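Local coordinates for regulatory protein RecX (Lactobacillus reuteri, PDB 3D5L) that probably modulates the activity of the recombinase RecA, as a member of the RecX family of regulatory proteins, at residues Pro29-Val34 / Gln59-Tyr64; Arg66-Leu71 / Gln105-Asp110; Asp80-Leu85 / Glu93-Ile98; Gly130-His135 / Asp148-Phe153; Lys163-Lys168 / Lys192-Ser197. All coordinates share one frame; numbering follows the deposited sequence.

Contact 1: residues Pro29-Val34 / Gln59-Tyr64; sequences PVAESV and QQAKAY
Ala61 presents its single methyl to three side chains of 29-34 that close on it from different positions along the strand-to-helix corner. Ala31 meets it methyl to methyl, CB to CB at 3.8 Å. Two residues further on, Ser33 brings in its hydroxyl, and OG rests 3.7 Å from Ala61 CB in a van der Waals contact. Val34 touches with one branch: CG1 stands anti to the backbone N (chi1 175°), and CG2, on the N side, lies 3.8 Å from Ala61 CB. The contact lies where strand 25-31, an outermost strand of the antiparallel sheet, runs straight into helix 32-37, with Ala31 as the N-cap residue, and it pins this corner to the long helix 48-71. Asp58, one turn before Ala61, hydrogen-bonds the backbone N of Ala31 through OD1. Val34 also packs on Ile54, Ala57 and Asp58 of the same helix and is buried, while Ser33 stays partly exposed.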
# COMPACT_ATOMS: atom_id res chain seq x y z
N PRO A 29 -22.78 -15.33 -14.15
CA PRO A 29 -21.48 -15.87 -13.78
C PRO A 29 -21.18 -15.55 -12.33
O PRO A 29 -21.70 -14.58 -11.76
CB PRO A 29 -20.56 -15.12 -14.71
CG PRO A 29 -21.11 -13.72 -14.55
CD PRO A 29 -22.64 -13.92 -14.55
N VAL A 30 -20.33 -16.36 -11.71
CA VAL A 30 -19.97 -16.13 -10.33
C VAL A 30 -18.51 -16.48 -10.13
O VAL A 30 -18.03 -17.45 -10.71
CB VAL A 30 -20.83 -16.99 -9.37
CG1 VAL A 30 -22.23 -16.43 -9.27
CG2 VAL A 30 -20.89 -18.43 -9.86
N ALA A 31 -17.81 -15.66 -9.36
CA ALA A 31 -16.42 -15.92 -9.05
C ALA A 31 -16.48 -17.19 -8.21
O ALA A 31 -17.54 -17.54 -7.68
CB ALA A 31 -15.81 -14.76 -8.22
N GLU A 32 -15.36 -17.89 -8.08
CA GLU A 32 -15.35 -19.10 -7.28
C GLU A 32 -15.80 -18.83 -5.84
O GLU A 32 -16.64 -19.55 -5.31
CB GLU A 32 -13.96 -19.72 -7.29
CG GLU A 32 -13.94 -21.17 -6.83
CD GLU A 32 -12.55 -21.75 -6.80
OE1 GLU A 32 -11.80 -21.55 -7.79
OE2 GLU A 32 -12.20 -22.40 -5.80
N SER A 33 -15.24 -17.80 -5.20
CA SER A 33 -15.57 -17.47 -3.81
C SER A 33 -17.06 -17.21 -3.58
O SER A 33 -17.57 -17.43 -2.48
CB SER A 33 -14.77 -16.24 -3.33
OG SER A 33 -15.35 -15.01 -3.75
N VAL A 34 -17.75 -16.72 -4.61
CA VAL A 34 -19.18 -16.45 -4.49
C VAL A 34 -19.95 -17.76 -4.65
O VAL A 34 -20.98 -17.98 -4.01
CB VAL A 34 -19.65 -15.48 -5.58
CG1 VAL A 34 -21.16 -15.32 -5.52
CG2 VAL A 34 -18.96 -14.14 -5.40
N GLN A 59 -19.71 -8.70 -7.32
CA GLN A 59 -19.15 -7.39 -7.66
C GLN A 59 -17.98 -7.13 -6.72
O GLN A 59 -16.99 -6.51 -7.11
CB GLN A 59 -20.17 -6.27 -7.46
CG GLN A 59 -21.49 -6.43 -8.21
CD GLN A 59 -22.53 -5.39 -7.79
OE1 GLN A 59 -23.72 -5.51 -8.10
NE2 GLN A 59 -22.08 -4.35 -7.08
N GLN A 60 -18.10 -7.60 -5.48
CA GLN A 60 -17.04 -7.39 -4.50
C GLN A 60 -15.88 -8.33 -4.81
O GLN A 60 -14.73 -7.92 -4.79
CB GLN A 60 -17.55 -7.64 -3.08
CG GLN A 60 -16.53 -7.26 -2.00
CD GLN A 60 -17.05 -7.43 -0.58
OE1 GLN A 60 -18.12 -6.90 -0.23
NE2 GLN A 60 -16.31 -8.16 0.24
N ALA A 61 -16.20 -9.59 -5.11
CA ALA A 61 -15.18 -10.59 -5.42
C ALA A 61 -14.34 -10.13 -6.61
O ALA A 61 -13.14 -10.39 -6.67
CB ALA A 61 -15.83 -11.94 -5.72
N LYS A 62 -14.97 -9.45 -7.56
CA LYS A 62 -14.27 -8.95 -8.74
C LYS A 62 -13.29 -7.83 -8.39
O LYS A 62 -12.20 -7.75 -8.97
CB LYS A 62 -15.28 -8.41 -9.77
CG LYS A 62 -16.26 -9.45 -10.25
CD LYS A 62 -15.78 -10.15 -11.49
CE LYS A 62 -16.25 -9.39 -12.71
NZ LYS A 62 -17.72 -9.22 -12.62
N ALA A 63 -13.65 -6.97 -7.44
CA ALA A 63 -12.76 -5.87 -7.06
C ALA A 63 -11.58 -6.47 -6.31
O ALA A 63 -10.44 -6.01 -6.42
CB ALA A 63 -13.50 -4.86 -6.19
N TYR A 64 -11.87 -7.52 -5.56
CA TYR A 64 -10.84 -8.20 -4.82
C TYR A 64 -9.81 -8.77 -5.79
O TYR A 64 -8.61 -8.60 -5.60
CB TYR A 64 -11.45 -9.32 -3.98
CG TYR A 64 -10.43 -10.06 -3.16
CD1 TYR A 64 -9.83 -9.46 -2.05
CD2 TYR A 64 -10.04 -11.35 -3.51
CE1 TYR A 64 -8.86 -10.12 -1.29
CE2 TYR A 64 -9.07 -12.03 -2.76
CZ TYR A 64 -8.49 -11.40 -1.65
OH TYR A 64 -7.57 -12.09 -0.90

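Contact 2: residues Arg66-Leu71 / Gln105-Asp110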
# COMPACT_ATOMS: atom_id res chain seq x y z
N ARG A 66 -9.10 -7.84 -8.81
CA ARG A 66 -8.31 -6.77 -9.40
C ARG A 66 -7.24 -6.23 -8.43
O ARG A 66 -6.17 -5.81 -8.87
CB ARG A 66 -9.22 -5.65 -9.87
CG ARG A 66 -10.18 -6.09 -10.95
CD ARG A 66 -10.68 -4.90 -11.75
NE ARG A 66 -9.57 -4.06 -12.17
CZ ARG A 66 -9.70 -2.96 -12.91
NH1 ARG A 66 -10.91 -2.58 -13.31
NH2 ARG A 66 -8.64 -2.24 -13.22
N MET A 67 -7.51 -6.24 -7.12
CA MET A 67 -6.50 -5.78 -6.19
C MET A 67 -5.39 -6.85 -6.18
O MET A 67 -4.23 -6.53 -5.94
CB MET A 67 -7.06 -5.58 -4.76
CG MET A 67 -7.99 -4.37 -4.59
SD MET A 67 -7.30 -2.81 -5.27
CE MET A 67 -7.74 -2.93 -7.04
N LEU A 68 -5.75 -8.11 -6.46
CA LEU A 68 -4.76 -9.19 -6.51
C LEU A 68 -3.81 -8.97 -7.68
O LEU A 68 -2.63 -9.28 -7.58
CB LEU A 68 -5.43 -10.57 -6.67
CG LEU A 68 -6.23 -11.08 -5.47
CD1 LEU A 68 -6.56 -12.55 -5.68
CD2 LEU A 68 -5.43 -10.86 -4.18
N ASP A 69 -4.33 -8.45 -8.79
CA ASP A 69 -3.50 -8.17 -9.96
C ASP A 69 -2.67 -6.91 -9.67
O ASP A 69 -1.52 -6.81 -10.08
CB ASP A 69 -4.36 -7.91 -11.21
CG ASP A 69 -5.21 -9.11 -11.61
OD1 ASP A 69 -4.72 -10.25 -11.51
OD2 ASP A 69 -6.37 -8.90 -12.05
N TYR A 70 -3.26 -5.95 -8.97
CA TYR A 70 -2.60 -4.70 -8.62
C TYR A 70 -1.39 -4.95 -7.74
O TYR A 70 -0.33 -4.33 -7.90
CB TYR A 70 -3.60 -3.78 -7.90
CG TYR A 70 -3.03 -2.45 -7.46
CD1 TYR A 70 -2.39 -1.61 -8.38
CD2 TYR A 70 -3.13 -2.03 -6.13
CE1 TYR A 70 -1.86 -0.38 -7.98
CE2 TYR A 70 -2.60 -0.79 -5.72
CZ TYR A 70 -1.96 0.01 -6.66
OH TYR A 70 -1.42 1.22 -6.29
N LEU A 71 -1.55 -5.87 -6.80
CA LEU A 71 -0.48 -6.24 -5.89
C LEU A 71 0.58 -7.12 -6.56
O LEU A 71 1.68 -7.26 -6.03
CB LEU A 71 -1.09 -6.97 -4.69
CG LEU A 71 -1.79 -6.11 -3.64
CD1 LEU A 71 -2.91 -6.89 -2.94
CD2 LEU A 71 -0.73 -5.63 -2.62
N GLN A 105 -5.22 -12.22 4.51
CA GLN A 105 -4.39 -13.09 3.68
C GLN A 105 -2.99 -12.52 3.65
O GLN A 105 -2.10 -13.02 2.96
CB GLN A 105 -4.94 -13.16 2.25
CG GLN A 105 -6.34 -13.76 2.12
CD GLN A 105 -6.42 -15.20 2.61
OE1 GLN A 105 -6.38 -15.47 3.82
NE2 GLN A 105 -6.52 -16.14 1.68
N GLN A 106 -2.81 -11.46 4.43
CA GLN A 106 -1.55 -10.74 4.55
C GLN A 106 -0.90 -10.43 3.21
O GLN A 106 0.27 -10.75 2.96
CB GLN A 106 -0.57 -11.48 5.45
CG GLN A 106 0.30 -10.53 6.26
CD GLN A 106 -0.53 -9.52 7.06
OE1 GLN A 106 -1.37 -9.89 7.89
NE2 GLN A 106 -0.30 -8.23 6.81
N LEU A 107 -1.68 -9.80 2.34
CA LEU A 107 -1.21 -9.41 1.03
C LEU A 107 -0.82 -7.94 1.12
O LEU A 107 -0.26 -7.36 0.18
CB LEU A 107 -2.31 -9.64 0.01
CG LEU A 107 -2.68 -11.13 -0.07
CD1 LEU A 107 -3.83 -11.35 -1.04
CD2 LEU A 107 -1.46 -11.91 -0.53
N ILE A 108 -1.12 -7.34 2.27
CA ILE A 108 -0.76 -5.95 2.55
C ILE A 108 -0.15 -5.92 3.96
O ILE A 108 -0.60 -6.64 4.85
CB ILE A 108 -1.97 -5.00 2.48
CG1 ILE A 108 -3.07 -5.46 3.42
CG2 ILE A 108 -2.46 -4.93 1.04
CD1 ILE A 108 -4.28 -4.53 3.41
N ASP A 109 0.88 -5.10 4.15
CA ASP A 109 1.56 -5.01 5.44
C ASP A 109 2.31 -3.69 5.53
O ASP A 109 3.43 -3.58 5.04
CB ASP A 109 2.54 -6.18 5.55
CG ASP A 109 3.13 -6.34 6.94
OD1 ASP A 109 2.88 -5.47 7.81
OD2 ASP A 109 3.85 -7.33 7.16
N ASP A 110 1.71 -2.70 6.18
CA ASP A 110 2.31 -1.37 6.32
C ASP A 110 3.56 -1.34 7.17
O ASP A 110 4.41 -0.46 7.01
CB ASP A 110 1.28 -0.38 6.88
CG ASP A 110 0.33 0.14 5.81
OD1 ASP A 110 0.36 -0.40 4.69
OD2 ASP A 110 -0.44 1.10 6.10
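Leu71 and Leu107 meet with their side chains nearly perpendicular, each with CG beside its own backbone N. In Leu71 a chi1 of -77° and an extended chi2 direct the two methyls to different targets. CD1 lies 4.1 Å from Leu107 CB, whereas CD2 presses on the backbone, 3.3 Å from Leu107 O, and also reaches Ile108 CG2 at 4.1 Å. Leu107, almost ideally staggered with chi1 at -62°, sends CD1 to Leu68 CD2, one turn earlier on helix 48-71, 3.6 Å away. Ile108 uses its short branch: CG1 sits between the backbone N and carbonyl carbon, and CG2, on the N side, takes the contact. Leu102 of helix 92-104 touches Leu68, Leu71 and Leu107 alike and completes this apolar cluster. The chain leaves helix 92-104 through a Schellman motif at Gln106 and enters helix 110-124 at the N-cap residue Asp109. Leu107 and Ile108 sit in this linker and pack on the end of helix 48-71, at the first three-helix domain of RecX.

Contact 3: residues Asp80-Leu85 / Glu93-Ile98; sequences DIVKKL and EFVEPI
None of the four residues that meet here, Val82 and Leu85 on one helix and Val95 and Ile98 on the other, carries a flat group. The one aromatic ring of the two segments, that of Phe94, leads away from 80-85 and is met by Gln60 of helix 48-71 instead. What remains is aliphatic. Leu85 contributes most: its side chain points at the opposing helix, and with CG on the side of its backbone N (chi1 -73°) CD1 reaches between two residues one turn apart. There it lies 4.0 Å from Ile98 CG2, the two side chains crossing at a slant, and 4.3 Å from Val95 CA. Ile98 offers its short branch, CG2 being anti to the backbone N. Val82 and Val95, whose CA atoms are the closest pair at 6.8 Å, touch more lightly through Val82 CG2 and Val95 CG1, 4.4 Å apart. The segment axes come within 10.4 Å and run at 150°, close to antiparallel, and helix 93-98 is kinked where Pro97 has no N-H to give to the preceding turn. The pair belongs to the first three-helix domain of RecX, of the helix-turn-helix clan. The C-terminal part of helix 48-71 packs on it, Met67 against Leu85 and Ala63 against Ile98. Further along helix 92-104, Leu99 lies against Ile81 and Val82; Ile81 also touches Leu102 and, in the linker to helix 110-124, Ile108.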
# COMPACT_ATOMS: atom_id res chain seq x y z
N ASP A 80 -2.48 2.74 -0.53
CA ASP A 80 -2.36 2.59 -1.99
C ASP A 80 -3.56 1.76 -2.45
O ASP A 80 -4.16 2.04 -3.49
CB ASP A 80 -1.08 1.86 -2.39
CG ASP A 80 0.16 2.73 -2.28
OD1 ASP A 80 0.04 3.98 -2.38
OD2 ASP A 80 1.27 2.16 -2.11
N ILE A 81 -3.90 0.75 -1.67
CA ILE A 81 -5.03 -0.11 -1.99
C ILE A 81 -6.35 0.66 -1.93
O ILE A 81 -7.19 0.52 -2.82
CB ILE A 81 -5.10 -1.29 -1.02
CG1 ILE A 81 -3.81 -2.10 -1.10
CG2 ILE A 81 -6.32 -2.15 -1.33
CD1 ILE A 81 -3.49 -2.64 -2.48
N VAL A 82 -6.52 1.46 -0.88
CA VAL A 82 -7.71 2.30 -0.68
C VAL A 82 -7.83 3.29 -1.83
O VAL A 82 -8.89 3.45 -2.42
CB VAL A 82 -7.60 3.10 0.64
CG1 VAL A 82 -8.66 4.17 0.70
CG2 VAL A 82 -7.72 2.16 1.83
N LYS A 83 -6.72 3.94 -2.14
CA LYS A 83 -6.66 4.91 -3.21
C LYS A 83 -6.97 4.22 -4.55
O LYS A 83 -7.58 4.82 -5.44
CB LYS A 83 -5.27 5.54 -3.23
CG LYS A 83 -5.12 6.74 -4.14
CD LYS A 83 -3.86 7.52 -3.80
CE LYS A 83 -3.69 8.69 -4.75
NZ LYS A 83 -4.92 9.56 -4.76
N LYS A 84 -6.57 2.96 -4.66
CA LYS A 84 -6.79 2.18 -5.87
C LYS A 84 -8.25 1.74 -6.02
O LYS A 84 -8.80 1.75 -7.11
CB LYS A 84 -5.90 0.94 -5.86
CG LYS A 84 -5.23 0.65 -7.18
CD LYS A 84 -6.14 0.03 -8.21
CE LYS A 84 -5.38 -0.06 -9.54
NZ LYS A 84 -6.14 -0.71 -10.64
N LEU A 85 -8.87 1.34 -4.91
CA LEU A 85 -10.26 0.91 -4.96
C LEU A 85 -11.11 2.11 -5.28
O LEU A 85 -12.10 2.00 -6.01
CB LEU A 85 -10.67 0.30 -3.62
CG LEU A 85 -10.07 -1.08 -3.37
CD1 LEU A 85 -10.26 -1.48 -1.92
CD2 LEU A 85 -10.70 -2.09 -4.33
N GLU A 93 -18.91 0.49 0.54
CA GLU A 93 -19.18 -0.54 1.53
C GLU A 93 -18.25 -1.75 1.29
O GLU A 93 -18.18 -2.65 2.13
CB GLU A 93 -20.65 -0.98 1.49
CG GLU A 93 -21.10 -1.57 0.15
CD GLU A 93 -21.80 -0.55 -0.72
OE1 GLU A 93 -21.45 0.65 -0.64
OE2 GLU A 93 -22.70 -0.96 -1.50
N PHE A 94 -17.55 -1.77 0.16
CA PHE A 94 -16.64 -2.88 -0.14
C PHE A 94 -15.20 -2.63 0.32
O PHE A 94 -14.44 -3.57 0.51
CB PHE A 94 -16.56 -3.18 -1.65
CG PHE A 94 -17.86 -3.57 -2.29
CD1 PHE A 94 -18.92 -4.03 -1.52
CD2 PHE A 94 -18.00 -3.51 -3.67
CE1 PHE A 94 -20.09 -4.44 -2.11
CE2 PHE A 94 -19.18 -3.92 -4.27
CZ PHE A 94 -20.23 -4.38 -3.49
N VAL A 95 -14.85 -1.35 0.47
CA VAL A 95 -13.50 -0.97 0.87
C VAL A 95 -12.97 -1.70 2.10
O VAL A 95 -12.02 -2.48 2.01
CB VAL A 95 -13.39 0.56 1.13
CG1 VAL A 95 -11.97 0.92 1.52
CG2 VAL A 95 -13.82 1.33 -0.10
N GLU A 96 -13.58 -1.42 3.25
CA GLU A 96 -13.16 -2.02 4.51
C GLU A 96 -13.14 -3.55 4.48
O GLU A 96 -12.21 -4.16 5.00
CB GLU A 96 -14.06 -1.51 5.65
CG GLU A 96 -13.47 -1.67 7.05
CD GLU A 96 -12.07 -1.03 7.20
OE1 GLU A 96 -11.92 0.18 6.90
OE2 GLU A 96 -11.14 -1.76 7.62
N PRO A 97 -14.17 -4.21 3.89
CA PRO A 97 -14.18 -5.67 3.83
C PRO A 97 -13.00 -6.22 3.02
O PRO A 97 -12.36 -7.19 3.42
CB PRO A 97 -15.53 -6.00 3.18
CG PRO A 97 -16.39 -4.86 3.63
CD PRO A 97 -15.47 -3.67 3.46
N ILE A 98 -12.72 -5.60 1.88
CA ILE A 98 -11.61 -6.02 1.02
C ILE A 98 -10.27 -5.77 1.71
O ILE A 98 -9.38 -6.61 1.66
CB ILE A 98 -11.67 -5.28 -0.36
CG1 ILE A 98 -12.78 -5.90 -1.21
CG2 ILE A 98 -10.32 -5.35 -1.09
CD1 ILE A 98 -12.98 -5.25 -2.55

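Contact 4: residues Gly130-His135 / Asp148-Phe153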
# COMPACT_ATOMS: atom_id res chain seq x y z
N GLY A 130 13.32 13.22 10.21
CA GLY A 130 12.17 14.11 10.21
C GLY A 130 11.37 14.06 8.93
O GLY A 130 10.14 14.04 8.97
N ILE A 131 12.06 14.03 7.80
CA ILE A 131 11.40 13.98 6.50
C ILE A 131 10.85 12.58 6.19
O ILE A 131 9.79 12.45 5.57
CB ILE A 131 12.36 14.46 5.37
CG1 ILE A 131 12.03 15.91 5.00
CG2 ILE A 131 12.25 13.57 4.14
CD1 ILE A 131 11.97 16.86 6.18
N ILE A 132 11.59 11.55 6.62
CA ILE A 132 11.15 10.17 6.40
C ILE A 132 9.84 10.00 7.16
O ILE A 132 8.86 9.49 6.61
CB ILE A 132 12.16 9.14 6.96
CG1 ILE A 132 13.55 9.38 6.38
CG2 ILE A 132 11.70 7.74 6.61
CD1 ILE A 132 13.73 8.83 4.99
N ARG A 133 9.83 10.45 8.41
CA ARG A 133 8.66 10.37 9.28
C ARG A 133 7.47 11.11 8.67
O ARG A 133 6.34 10.63 8.70
CB ARG A 133 8.98 10.98 10.66
CG ARG A 133 7.89 10.75 11.72
CD ARG A 133 8.24 11.44 13.05
NE ARG A 133 9.53 11.02 13.58
CZ ARG A 133 10.56 11.85 13.78
NH1 ARG A 133 10.43 13.15 13.50
NH2 ARG A 133 11.72 11.39 14.25
N GLN A 134 7.74 12.27 8.10
CA GLN A 134 6.71 13.07 7.47
C GLN A 134 6.16 12.36 6.25
O GLN A 134 4.96 12.38 6.00
CB GLN A 134 7.29 14.43 7.08
CG GLN A 134 6.32 15.32 6.33
CD GLN A 134 6.86 16.72 6.11
OE1 GLN A 134 7.92 16.91 5.51
NE2 GLN A 134 6.11 17.72 6.58
N HIS A 135 7.03 11.72 5.47
CA HIS A 135 6.59 11.01 4.27
C HIS A 135 5.74 9.78 4.60
O HIS A 135 4.76 9.51 3.91
CB HIS A 135 7.79 10.58 3.44
CG HIS A 135 7.42 10.00 2.11
ND1 HIS A 135 7.28 10.77 0.98
CD2 HIS A 135 7.12 8.73 1.74
CE1 HIS A 135 6.91 10.01 -0.04
NE2 HIS A 135 6.81 8.76 0.40
N ASP A 148 9.44 2.35 14.47
CA ASP A 148 10.11 1.06 14.26
C ASP A 148 11.01 1.11 13.01
O ASP A 148 12.15 0.66 13.03
CB ASP A 148 9.10 -0.09 14.10
CG ASP A 148 8.33 -0.38 15.38
OD1 ASP A 148 8.73 0.13 16.45
OD2 ASP A 148 7.32 -1.12 15.33
N ALA A 149 10.49 1.67 11.92
CA ALA A 149 11.26 1.77 10.68
C ALA A 149 12.44 2.72 10.81
O ALA A 149 13.50 2.47 10.25
CB ALA A 149 10.34 2.22 9.54
N LEU A 150 12.25 3.80 11.57
CA LEU A 150 13.29 4.81 11.78
C LEU A 150 14.41 4.32 12.69
O LEU A 150 15.38 5.04 12.92
CB LEU A 150 12.68 6.09 12.37
CG LEU A 150 12.56 7.31 11.44
CD1 LEU A 150 12.45 6.87 10.00
CD2 LEU A 150 11.35 8.14 11.85
N THR A 151 14.27 3.11 13.20
CA THR A 151 15.29 2.56 14.06
C THR A 151 16.56 2.22 13.26
O THR A 151 17.67 2.21 13.81
CB THR A 151 14.75 1.32 14.81
OG1 THR A 151 15.40 1.23 16.07
CG2 THR A 151 14.98 0.03 14.01
N GLN A 152 16.41 1.96 11.97
CA GLN A 152 17.57 1.65 11.13
C GLN A 152 18.39 2.92 10.99
O GLN A 152 19.58 2.87 10.67
CB GLN A 152 17.13 1.23 9.71
CG GLN A 152 16.00 0.24 9.62
CD GLN A 152 15.55 0.03 8.19
OE1 GLN A 152 14.44 -0.44 7.93
NE2 GLN A 152 16.41 0.37 7.25
N PHE A 153 17.75 4.06 11.22
CA PHE A 153 18.41 5.36 11.10
C PHE A 153 19.20 5.69 12.36
O PHE A 153 18.82 6.55 13.15
CB PHE A 153 17.38 6.45 10.84
CG PHE A 153 17.62 7.22 9.57
CD1 PHE A 153 16.64 7.31 8.60
CD2 PHE A 153 18.83 7.88 9.36
CE1 PHE A 153 16.85 8.05 7.43
CE2 PHE A 153 19.05 8.62 8.20
CZ PHE A 153 18.06 8.71 7.24
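Leu150 reaches Ile132 and Arg133 through an unusual pair of torsions, chi1 -107° and chi2 27°, both far from staggered, which turn CD1 to Ile132 and CD2 to Arg133. Phe153 is likewise off a minimum at chi1 -122°, a twist that carries its ring in beside Ile132. The contact belongs to the second three-helix domain of RecX, a member of the helix-turn-helix clan, and packs helix 129-138 against the end of helix 143-149 and the turn that follows it. Ile132 is the buried centre. It and Leu150 lie alongside one another, pointing oppositely, and Leu150 CD1 comes 3.6 Å from Ile132 CG2 and 3.8 Å from its CB. The other branch of Ile132 serves the aromatic ring: CG1 lies 3.7 Å from Phe153 CE1, and CD1 follows at 4.0 Å, the two side chains crossing obliquely. Met121 of helix 110-124 also packs on Ile132. Arg133 borders the leucine on its more exposed flank and runs roughly perpendicular to it. Its CG is anti to the backbone N and the chain bends at chi3, returning the guanidinium toward the leucine, while Glu143 and Ile146 touch the same arginine. Leu150 CD2 thereby sits in the bend of the arginine, 3.9 Å from Arg133 CB and 3.8 Å from its NE.

Contact 5: residues Lys163-Lys168 / Lys192-Ser197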
# COMPACT_ATOMS: atom_id res chain seq x y z
N LYS A 163 26.92 14.04 6.57
CA LYS A 163 28.23 14.54 6.14
C LYS A 163 28.18 14.70 4.63
O LYS A 163 28.60 15.73 4.08
CB LYS A 163 29.35 13.56 6.51
CG LYS A 163 29.64 13.44 8.00
CD LYS A 163 30.57 12.26 8.29
CE LYS A 163 30.77 12.07 9.80
NZ LYS A 163 31.58 10.86 10.16
N LYS A 164 27.66 13.67 3.96
CA LYS A 164 27.54 13.66 2.51
C LYS A 164 26.71 14.85 2.04
O LYS A 164 27.12 15.60 1.14
CB LYS A 164 26.89 12.35 2.06
CG LYS A 164 26.53 12.28 0.59
CD LYS A 164 27.76 12.27 -0.31
CE LYS A 164 27.35 12.35 -1.78
NZ LYS A 164 26.36 11.29 -2.16
N LEU A 165 25.55 15.04 2.64
CA LEU A 165 24.67 16.15 2.30
C LEU A 165 25.36 17.49 2.59
O LEU A 165 25.35 18.40 1.76
CB LEU A 165 23.37 16.06 3.10
CG LEU A 165 22.35 17.20 3.05
CD1 LEU A 165 21.72 17.29 1.68
CD2 LEU A 165 21.27 16.95 4.11
N ALA A 166 25.96 17.60 3.77
CA ALA A 166 26.64 18.83 4.16
C ALA A 166 27.77 19.19 3.20
O ALA A 166 27.96 20.36 2.87
CB ALA A 166 27.18 18.71 5.60
N LEU A 167 28.53 18.19 2.76
CA LEU A 167 29.63 18.44 1.85
C LEU A 167 29.08 18.94 0.53
O LEU A 167 29.69 19.76 -0.15
CB LEU A 167 30.45 17.17 1.61
CG LEU A 167 31.28 16.65 2.79
CD1 LEU A 167 32.16 15.50 2.31
CD2 LEU A 167 32.14 17.78 3.37
N LYS A 168 27.92 18.42 0.17
CA LYS A 168 27.25 18.78 -1.05
C LYS A 168 26.64 20.18 -0.89
O LYS A 168 26.58 20.95 -1.85
CB LYS A 168 26.17 17.74 -1.37
CG LYS A 168 25.23 18.06 -2.51
CD LYS A 168 24.40 16.83 -2.86
CE LYS A 168 23.16 17.16 -3.67
NZ LYS A 168 22.09 17.82 -2.85
N LYS A 192 15.95 18.81 6.14
CA LYS A 192 16.07 17.48 5.54
C LYS A 192 15.70 16.42 6.59
O LYS A 192 15.70 15.23 6.30
CB LYS A 192 17.50 17.23 5.04
CG LYS A 192 17.58 16.90 3.56
CD LYS A 192 17.29 18.12 2.69
CE LYS A 192 17.21 17.77 1.21
NZ LYS A 192 16.03 16.91 0.86
N GLY A 193 15.41 16.88 7.80
CA GLY A 193 15.01 15.96 8.86
C GLY A 193 16.06 15.61 9.89
O GLY A 193 15.83 14.74 10.74
N PHE A 194 17.21 16.27 9.82
CA PHE A 194 18.29 16.00 10.77
C PHE A 194 18.23 16.97 11.95
O PHE A 194 18.10 18.18 11.76
CB PHE A 194 19.65 16.12 10.06
CG PHE A 194 19.88 15.09 8.99
CD1 PHE A 194 20.27 13.79 9.32
CD2 PHE A 194 19.75 15.42 7.64
CE1 PHE A 194 20.52 12.84 8.33
CE2 PHE A 194 20.01 14.48 6.65
CZ PHE A 194 20.39 13.19 6.99
N SER A 195 18.32 16.43 13.16
CA SER A 195 18.26 17.24 14.38
C SER A 195 19.47 18.16 14.53
O SER A 195 20.51 17.96 13.90
CB SER A 195 18.14 16.33 15.60
OG SER A 195 19.28 15.49 15.72
N SER A 196 19.32 19.17 15.39
CA SER A 196 20.38 20.15 15.64
C SER A 196 21.69 19.52 16.08
O SER A 196 22.76 19.94 15.64
CB SER A 196 19.92 21.14 16.71
OG SER A 196 18.69 21.75 16.36
N SER A 197 21.60 18.53 16.95
CA SER A 197 22.79 17.86 17.47
C SER A 197 23.60 17.07 16.45
O SER A 197 24.66 16.55 16.77
CB SER A 197 22.38 16.94 18.62
OG SER A 197 21.28 16.13 18.25
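Leu165 concentrates nearly everything tight in this contact in one methyl. Its CG stands anti to the backbone N (chi1 172°), and from there CD2 reaches into the angle between Lys192 and Phe194. On one flank CD2 lies 3.7 Å from Lys192 CG and 3.9 Å from its CB. On the other it meets the aromatic ring at a slant, 3.8 Å from Phe194 CE2 and 4.1 Å from CD2 of that ring. Leu189 of helix 178-191 packs on both Leu165 and Phe194, and Gln158, Leu161 and Ala162 of helix 155-172 close further round the phenylalanine, which is buried. The lysine marks the change to the loose side: only the foot of its chain joins the packing, and beyond it the chain, bent at chi2 and chi4, carries the ammonium group away from Leu165. Looser still are exposed Ser195 and Ser197, which share a hydrogen bond between their OG atoms at 3.3 Å. Between Lys192 and Phe194, Gly193 has a positive phi of 102° and ends helix 178-191 in a Schellman motif, and its neighbours on both sides point toward helix 155-172. The contact lies in the third three-helix domain of RecX, of the helix-turn-helix clan, and joins helix 155-172 to the turn after helix 178-191.

From the N terminus, contact 1 closes the first loop, tying the end of the sheet's strand 25-31 to helix 48-71. The same helix then opens contact 2, which closes at the linker before helix 110-124 and encloses contact 3, the pairing of helices 78-87 and 92-104. These three touch one another, Tyr64 reaching Leu107 and Met67 reaching Leu85, and together they join the sheet to the first three-helix domain. Contacts 4 and 5 follow in series: contact 4 joins helix 129-138 to the end of helix 143-149 in the second domain, contact 5 helix 155-172 to the turn after helix 178-191 in the third. They adjoin through Gly130 N and Gly193 O, a probable hydrogen bond at 3.0 Å.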